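Local coordinates for PA0833-PD protein (Pseudomonas aeruginosa PAO1, PDB 6JFW) that probably binds peptidoglycan through its OmpA-C-like periplasmic domain, which may help tether the outer membrane to the cell wall, at residues 64-74 / 130-141. Sequence-based numbering, arbitrary orientation.
Sequences QNTIEIVGYTD and NRRVEVNLRPVP
Thr-66, Glu-68 and Val-70 pair through backbone bonds with Arg-138, Asn-136 and Glu-134, joining antiparallel strands 65-72 and 132-139 in the middle of the OmpA-like mixed sheet. Glu-134 N reaches Val-70 O in a nearly straight bond (2.7 Å).

Apolar packing occupies the face of Ile-67, Ile-69, Val-133, Val-135 and Leu-137. Ile-67 lies alongside two partners, its CG1 3.6 Å from Leu-137 CD2 and its CG2 against Val-135 CG1, while Ile-69 CG2 meets Val-133 CG1; helix 79-99 covers Ile-69.

Polar groups line the other face. The guanidinium of Arg-132 lies flat over the Tyr-72 ring in a cation-pi stack, CZ 3.7 Å from the ring centroid and the planes 11° apart. With chi1 at 76°, CG sits between backbone N and carbonyl carbon, and a bend at chi2 helps lay the group over the ring. NE and NH2 both grip Glu-134 OE2, NE at 2.7 Å, while NH1 bonds Asn-130 O and NH2 also Gln-116 O. Tyr-72 OH bonds Gln-116 OE1 and accepts from a water that also bonds Glu-134 OE1 and Asn-136 ND2. That amide also gives Glu-68 OE1 a bent bond (2.9 Å, 141°) from above the carboxylate plane.

Beyond the strands, Arg-131 NH2 forms a salt bridge with Asp-74 OD1. Held by stacking and several bonds, the Arg-132 guanidinium has little rotational freedom, and its charge probably stabilises Glu-134 as a carboxylate.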
loop_
_atom_site.group_PDB
_atom_site.type_symbol
_atom_site.label_atom_id
_atom_site.label_comp_id
_atom_site.label_asym_id
_atom_site.label_seq_id
_atom_site.Cartn_x
_atom_site.Cartn_y
_atom_site.Cartn_z
ATOM N N GLN A 64 -1.022 -12.470 13.245
ATOM C CA GLN A 64 0.335 -12.516 13.797
ATOM C C GLN A 64 1.338 -11.748 12.942
ATOM O O GLN A 64 2.437 -12.232 12.675
ATOM C CB GLN A 64 0.784 -13.960 13.972
ATOM C CG GLN A 64 -0.116 -14.777 14.868
ATOM C CD GLN A 64 0.650 -15.538 15.929
ATOM O OE1 GLN A 64 1.790 -15.932 15.717
ATOM N NE2 GLN A 64 0.028 -15.736 17.080
ATOM N N ASN A 65 0.985 -10.541 12.506
ATOM C CA ASN A 65 1.971 -9.662 11.896
ATOM C C ASN A 65 1.572 -8.216 12.144
ATOM O O ASN A 65 0.418 -7.914 12.459
ATOM C CB ASN A 65 2.143 -9.937 10.391
ATOM C CG ASN A 65 0.828 -9.986 9.635
ATOM O OD1 ASN A 65 -0.047 -9.141 9.820
ATOM N ND2 ASN A 65 0.692 -10.977 8.761
ATOM N N THR A 66 2.553 -7.325 12.029
ATOM C CA THR A 66 2.286 -5.897 12.015
ATOM C C THR A 66 2.026 -5.445 10.589
ATOM O O THR A 66 2.516 -6.039 9.625
ATOM C CB THR A 66 3.448 -5.084 12.591
ATOM O OG1 THR A 66 4.620 -5.284 11.790
ATOM C CG2 THR A 66 3.727 -5.479 14.020
ATOM N N ILE A 67 1.258 -4.370 10.465
ATOM C CA ILE A 67 0.874 -3.818 9.177
ATOM C C ILE A 67 1.449 -2.413 9.089
ATOM O O ILE A 67 1.097 -1.540 9.891
ATOM C CB ILE A 67 -0.651 -3.822 8.998
ATOM C CG1 ILE A 67 -1.174 -5.250 9.177
ATOM C CG2 ILE A 67 -1.031 -3.271 7.634
ATOM C CD1 ILE A 67 -2.634 -5.344 9.536
ATOM N N GLU A 68 2.352 -2.207 8.134
ATOM C CA GLU A 68 3.017 -0.928 7.924
ATOM C C GLU A 68 2.602 -0.394 6.562
ATOM O O GLU A 68 2.890 -1.018 5.535
ATOM C CB GLU A 68 4.537 -1.084 7.999
ATOM C CG GLU A 68 5.267 0.203 8.316
ATOM C CD GLU A 68 6.603 0.323 7.608
ATOM O OE1 GLU A 68 6.946 -0.577 6.816
ATOM O OE2 GLU A 68 7.312 1.323 7.850
ATOM N N ILE A 69 1.929 0.751 6.552
ATOM C CA ILE A 69 1.435 1.364 5.325
ATOM C C ILE A 69 2.325 2.556 5.006
ATOM O O ILE A 69 2.464 3.475 5.821
ATOM C CB ILE A 69 -0.037 1.778 5.454
ATOM C CG1 ILE A 69 -0.883 0.552 5.807
ATOM C CG2 ILE A 69 -0.525 2.409 4.160
ATOM C CD1 ILE A 69 -2.240 0.886 6.373
ATOM N N VAL A 70 2.935 2.536 3.826
ATOM C CA VAL A 70 3.943 3.519 3.447
ATOM C C VAL A 70 3.553 4.115 2.103
ATOM O O VAL A 70 3.356 3.381 1.127
ATOM C CB VAL A 70 5.346 2.896 3.377
ATOM C CG1 VAL A 70 6.362 3.955 3.058
ATOM C CG2 VAL A 70 5.692 2.201 4.687
ATOM N N GLY A 71 3.442 5.440 2.052
ATOM C CA GLY A 71 3.148 6.146 0.821
ATOM C C GLY A 71 4.417 6.645 0.154
ATOM O O GLY A 71 5.387 7.000 0.819
ATOM N N TYR A 72 4.403 6.657 -1.178
ATOM C CA TYR A 72 5.544 7.108 -1.962
ATOM C C TYR A 72 5.068 8.008 -3.092
ATOM O O TYR A 72 3.920 7.934 -3.534
ATOM C CB TYR A 72 6.333 5.942 -2.572
ATOM C CG TYR A 72 6.995 5.011 -1.587
ATOM C CD1 TYR A 72 6.319 3.906 -1.089
ATOM C CD2 TYR A 72 8.307 5.216 -1.181
ATOM C CE1 TYR A 72 6.924 3.041 -0.203
ATOM C CE2 TYR A 72 8.921 4.355 -0.290
ATOM C CZ TYR A 72 8.225 3.271 0.195
ATOM O OH TYR A 72 8.830 2.410 1.081
ATOM N N THR A 73 5.982 8.848 -3.571
ATOM C CA THR A 73 5.756 9.673 -4.747
ATOM C C THR A 73 6.957 9.569 -5.676
ATOM O O THR A 73 7.969 8.934 -5.364
ATOM C CB THR A 73 5.524 11.147 -4.387
ATOM O OG1 THR A 73 6.682 11.665 -3.719
ATOM C CG2 THR A 73 4.309 11.304 -3.490
ATOM N N ASP A 74 6.822 10.205 -6.834
ATOM C CA ASP A 74 7.948 10.456 -7.720
ATOM C C ASP A 74 8.730 11.651 -7.174
ATOM O O ASP A 74 8.429 12.176 -6.100
ATOM C CB ASP A 74 7.452 10.683 -9.143
ATOM C CG ASP A 74 6.513 11.864 -9.240
ATOM O OD1 ASP A 74 5.310 11.699 -8.950
ATOM O OD2 ASP A 74 6.981 12.963 -9.592
ATOM N N ASN A 130 6.523 5.004 -9.318
ATOM C CA ASN A 130 6.990 5.388 -7.993
ATOM C C ASN A 130 5.858 5.938 -7.136
ATOM O O ASN A 130 5.916 5.846 -5.905
ATOM C CB ASN A 130 8.126 6.400 -8.118
ATOM C CG ASN A 130 9.385 5.783 -8.698
ATOM O OD1 ASN A 130 9.636 4.590 -8.525
ATOM N ND2 ASN A 130 10.179 6.589 -9.392
ATOM N N ARG A 131 4.827 6.505 -7.758
ATOM C CA ARG A 131 3.632 6.927 -7.032
ATOM C C ARG A 131 2.839 5.687 -6.651
ATOM O O ARG A 131 2.154 5.089 -7.483
ATOM C CB ARG A 131 2.793 7.876 -7.877
ATOM C CG ARG A 131 3.435 9.225 -8.110
ATOM C CD ARG A 131 2.448 10.179 -8.748
ATOM N NE ARG A 131 2.035 9.719 -10.069
ATOM C CZ ARG A 131 2.626 10.082 -11.201
ATOM N NH1 ARG A 131 2.186 9.616 -12.362
ATOM N NH2 ARG A 131 3.657 10.914 -11.173
ATOM N N ARG A 132 2.928 5.297 -5.384
ATOM C CA ARG A 132 2.362 4.035 -4.940
ATOM C C ARG A 132 2.207 4.071 -3.430
ATOM O O ARG A 132 2.799 4.911 -2.745
ATOM C CB ARG A 132 3.251 2.857 -5.346
ATOM C CG ARG A 132 4.489 2.730 -4.466
ATOM C CD ARG A 132 5.733 2.361 -5.256
ATOM N NE ARG A 132 6.854 2.056 -4.370
ATOM C CZ ARG A 132 7.892 2.860 -4.163
ATOM N NH1 ARG A 132 7.969 4.029 -4.784
ATOM N NH2 ARG A 132 8.860 2.491 -3.333
ATOM N N VAL A 133 1.405 3.143 -2.920
ATOM C CA VAL A 133 1.330 2.853 -1.494
ATOM C C VAL A 133 1.755 1.406 -1.301
ATOM O O VAL A 133 1.329 0.524 -2.054
ATOM C CB VAL A 133 -0.080 3.098 -0.928
ATOM C CG1 VAL A 133 -0.220 2.459 0.447
ATOM C CG2 VAL A 133 -0.362 4.588 -0.844
ATOM N N GLU A 134 2.612 1.170 -0.313
ATOM C CA GLU A 134 3.097 -0.162 0.007
ATOM C C GLU A 134 2.567 -0.585 1.370
ATOM O O GLU A 134 2.554 0.209 2.316
ATOM C CB GLU A 134 4.628 -0.207 -0.008
ATOM C CG GLU A 134 5.213 0.021 -1.392
ATOM C CD GLU A 134 6.728 -0.100 -1.448
ATOM O OE1 GLU A 134 7.351 -0.409 -0.410
ATOM O OE2 GLU A 134 7.292 0.095 -2.547
ATOM N N VAL A 135 2.110 -1.830 1.458
ATOM C CA VAL A 135 1.672 -2.432 2.713
ATOM C C VAL A 135 2.652 -3.546 3.046
ATOM O O VAL A 135 2.696 -4.572 2.357
ATOM C CB VAL A 135 0.239 -2.972 2.629
ATOM C CG1 VAL A 135 -0.178 -3.555 3.976
ATOM C CG2 VAL A 135 -0.722 -1.883 2.190
ATOM N N ASN A 136 3.439 -3.349 4.097
ATOM C CA ASN A 136 4.400 -4.345 4.548
ATOM C C ASN A 136 3.813 -5.125 5.717
ATOM O O ASN A 136 3.344 -4.532 6.695
ATOM C CB ASN A 136 5.719 -3.689 4.954
ATOM C CG ASN A 136 6.301 -2.821 3.853
ATOM O OD1 ASN A 136 6.622 -3.307 2.770
ATOM N ND2 ASN A 136 6.446 -1.530 4.131
ATOM N N LEU A 137 3.832 -6.452 5.606
ATOM C CA LEU A 137 3.376 -7.351 6.661
ATOM C C LEU A 137 4.601 -8.055 7.233
ATOM O O LEU A 137 5.235 -8.867 6.551
ATOM C CB LEU A 137 2.360 -8.360 6.128
ATOM C CG LEU A 137 1.098 -7.832 5.435
ATOM C CD1 LEU A 137 0.293 -8.982 4.845
ATOM C CD2 LEU A 137 0.242 -7.024 6.394
ATOM N N ARG A 138 4.933 -7.739 8.477
ATOM C CA ARG A 138 6.084 -8.291 9.155
ATOM C C ARG A 138 5.662 -9.214 10.282
ATOM O O ARG A 138 4.882 -8.791 11.144
ATOM C CB ARG A 138 6.913 -7.179 9.719
ATOM C CG ARG A 138 7.922 -7.715 10.578
ATOM C CD ARG A 138 8.836 -6.635 10.795
ATOM N NE ARG A 138 10.119 -7.043 10.181
ATOM C CZ ARG A 138 11.022 -6.223 9.694
ATOM N NH1 ARG A 138 10.749 -4.938 9.705
ATOM N NH2 ARG A 138 12.183 -6.567 9.083
ATOM N N PRO A 139 6.155 -10.454 10.340
ATOM C CA PRO A 139 5.732 -11.353 11.419
ATOM C C PRO A 139 6.174 -10.820 12.773
ATOM O O PRO A 139 7.173 -10.110 12.892
ATOM C CB PRO A 139 6.432 -12.678 11.087
ATOM C CG PRO A 139 6.954 -12.533 9.694
ATOM C CD PRO A 139 7.184 -11.069 9.485
ATOM N N VAL A 140 5.400 -11.160 13.795
ATOM C CA VAL A 140 5.761 -10.856 15.177
ATOM C C VAL A 140 5.962 -12.180 15.897
ATOM O O VAL A 140 5.468 -13.229 15.448
ATOM C CB VAL A 140 4.689 -9.988 15.874
ATOM C CG1 VAL A 140 4.493 -8.689 15.130
ATOM C CG2 VAL A 140 3.380 -10.747 15.992
ATOM N N PRO A 141 6.702 -12.178 17.014
ATOM C CA PRO A 141 6.754 -13.403 17.815
ATOM C C PRO A 141 5.407 -13.715 18.461
ATOM O O PRO A 141 4.985 -14.870 18.457
ATOM C CB PRO A 141 7.811 -13.085 18.880
ATOM C CG PRO A 141 8.621 -11.975 18.304
ATOM C CD PRO A 141 7.662 -11.165 17.486
HETATM O O HOH W 1 7.409 0.366 2.009
HETATM O O HOH W 2 9.407 -0.234 3.205
HETATM O O HOH W 3 9.602 6.715 -4.270
#